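Putative uncharacterized protein (Methanosarcina barkeri str. Fusaro, PDB 3P43) is probably a manganese-dependent 3'-phosphoesterase of the LigD DNA repair family, expected to trim 3' ends at DNA breaks. Local coordinates at residues A[88-91]-A[92-96]. Numbering follows the deposited sequence.
Sequences GEIP and AGEYG
Pro91 and Glu94 are the first and last residues of a type II beta turn, which bends the chain back as it leaves the short strand 88-90. Glu94 N donates to Pro91 O over 3.3 Å, a long bond with an N-H...O angle of 149°. Gly93 takes the third position with positive phi (94°), as is usual for glycine in a type II turn. Beyond the turn the chain comes back past Ile90, with Ile90 CA 6.5 Å from Gly96 CA. The Ile90 side chain is directed into the bend. Its chi1 of -59° sets CG1 beside the backbone N and leaves CG2 anti to it, 3.6 Å from Glu94 CB, the two side chains crossing at about a right angle. Gly96 O comes in at the branch point, 3.3 Å from Ile90 CB. Glu94 CB and CG also rest against Pro91 O, but the bend at chi2 carries the carboxylate away. Tyr95 points out of the bend, its side chain touching Thr76 and Glu77 of strand 70-80. One turn bond and van der Waals contacts, several of them carbonyl oxygen against carbon, thus accompany the reversal, and the loop leaves the nearest atom of Gly96 about 6 Å from the manganese held by His37, His43 and Asp45.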
ATOM      1  N   GLY A  88      -9.203   4.225  13.588  1.00 19.66           N
ATOM      2  CA  GLY A  88      -9.408   3.953  15.002  1.00 20.32           C
ATOM      3  C   GLY A  88      -8.270   3.111  15.545  1.00 18.37           C
ATOM      4  O   GLY A  88      -7.202   3.052  14.941  1.00 18.90           O
ATOM      5  N   GLU A  89      -8.485   2.448  16.675  1.00 16.96           N
ATOM      6  CA  GLU A  89      -7.396   1.712  17.313  1.00 19.99           C
ATOM      7  C   GLU A  89      -7.635   0.208  17.429  1.00 21.57           C
ATOM      8  O   GLU A  89      -8.642  -0.237  17.973  1.00 22.58           O
ATOM      9  CB  GLU A  89      -7.066   2.298  18.693  1.00 28.20           C
ATOM     10  CG  GLU A  89      -5.924   1.573  19.401  1.00 25.39           C
ATOM     11  CD  GLU A  89      -5.416   2.310  20.633  1.00 37.04           C
ATOM     12  OE1 GLU A  89      -6.119   2.317  21.669  1.00 32.31           O
ATOM     13  OE2 GLU A  89      -4.303   2.873  20.567  1.00 39.28           O
ATOM     14  N   ILE A  90      -6.684  -0.566  16.917  1.00 22.35           N
ATOM     15  CA  ILE A  90      -6.717  -2.015  17.040  1.00 21.55           C
ATOM     16  C   ILE A  90      -6.035  -2.432  18.341  1.00 20.83           C
ATOM     17  O   ILE A  90      -4.870  -2.125  18.553  1.00 23.13           O
ATOM     18  CB  ILE A  90      -6.022  -2.689  15.839  1.00 21.37           C
ATOM     19  CG1 ILE A  90      -6.709  -2.292  14.525  1.00 18.73           C
ATOM     20  CG2 ILE A  90      -5.991  -4.206  16.006  1.00 20.58           C
ATOM     21  CD1 ILE A  90      -8.143  -2.783  14.405  1.00 18.57           C
ATOM     22  N   PRO A  91      -6.770  -3.132  19.216  1.00 20.71           N
ATOM     23  CA  PRO A  91      -6.313  -3.556  20.546  1.00 25.10           C
ATOM     24  C   PRO A  91      -5.043  -4.401  20.535  1.00 21.88           C
ATOM     25  O   PRO A  91      -4.811  -5.185  19.606  1.00 23.53           O
ATOM     26  CB  PRO A  91      -7.485  -4.399  21.072  1.00 24.41           C
ATOM     27  CG  PRO A  91      -8.668  -3.902  20.331  1.00 24.16           C
ATOM     28  CD  PRO A  91      -8.166  -3.531  18.965  1.00 20.18           C
ATOM     29  N   ALA A  92      -4.235  -4.236  21.580  1.00 27.64           N
ATOM     30  CA  ALA A  92      -3.017  -5.015  21.764  1.00 26.63           C
ATOM     31  C   ALA A  92      -3.297  -6.512  21.666  1.00 28.24           C
ATOM     32  O   ALA A  92      -4.345  -6.985  22.098  1.00 30.10           O
ATOM     33  CB  ALA A  92      -2.386  -4.687  23.102  1.00 27.73           C
ATOM     34  N   GLY A  93      -2.358  -7.251  21.086  1.00 31.39           N
ATOM     35  CA  GLY A  93      -2.482  -8.692  20.973  1.00 28.42           C
ATOM     36  C   GLY A  93      -3.096  -9.119  19.657  1.00 29.87           C
ATOM     37  O   GLY A  93      -3.095 -10.299  19.321  1.00 31.28           O
ATOM     38  N   GLU A  94      -3.627  -8.155  18.912  1.00 29.58           N
ATOM     39  CA  GLU A  94      -4.205  -8.429  17.602  1.00 28.29           C
ATOM     40  C   GLU A  94      -3.185  -8.223  16.499  1.00 29.88           C
ATOM     41  O   GLU A  94      -2.270  -7.405  16.631  1.00 28.01           O
ATOM     42  CB  GLU A  94      -5.397  -7.508  17.333  1.00 28.13           C
ATOM     43  CG  GLU A  94      -6.569  -7.736  18.242  1.00 26.20           C
ATOM     44  CD  GLU A  94      -7.051  -9.162  18.189  1.00 30.73           C
ATOM     45  OE1 GLU A  94      -7.266  -9.680  17.070  1.00 26.65           O
ATOM     46  OE2 GLU A  94      -7.206  -9.763  19.271  1.00 29.50           O
ATOM     47  N   TYR A  95      -3.347  -8.967  15.409  1.00 26.22           N
ATOM     48  CA  TYR A  95      -2.640  -8.645  14.181  1.00 31.65           C
ATOM     49  C   TYR A  95      -3.114  -7.269  13.735  1.00 31.98           C
ATOM     50  O   TYR A  95      -4.314  -7.037  13.580  1.00 30.80           O
ATOM     51  CB  TYR A  95      -2.931  -9.673  13.087  1.00 33.70           C
ATOM     52  CG  TYR A  95      -2.083  -9.491  11.845  1.00 39.01           C
ATOM     53  CD1 TYR A  95      -0.823 -10.071  11.754  1.00 44.28           C
ATOM     54  CD2 TYR A  95      -2.535  -8.734  10.768  1.00 38.95           C
ATOM     55  CE1 TYR A  95      -0.035  -9.910  10.625  1.00 47.78           C
ATOM     56  CE2 TYR A  95      -1.754  -8.566   9.631  1.00 39.34           C
ATOM     57  CZ  TYR A  95      -0.502  -9.158   9.566  1.00 44.74           C
ATOM     58  OH  TYR A  95       0.290  -9.004   8.443  1.00 38.86           O
ATOM     59  N   GLY A  96      -2.175  -6.352  13.544  1.00 31.91           N
ATOM     60  CA  GLY A  96      -2.522  -5.005  13.140  1.00 28.26           C
ATOM     61  C   GLY A  96      -2.745  -4.079  14.319  1.00 22.86           C
ATOM     62  O   GLY A  96      -3.230  -2.962  14.146  1.00 22.84           O
TER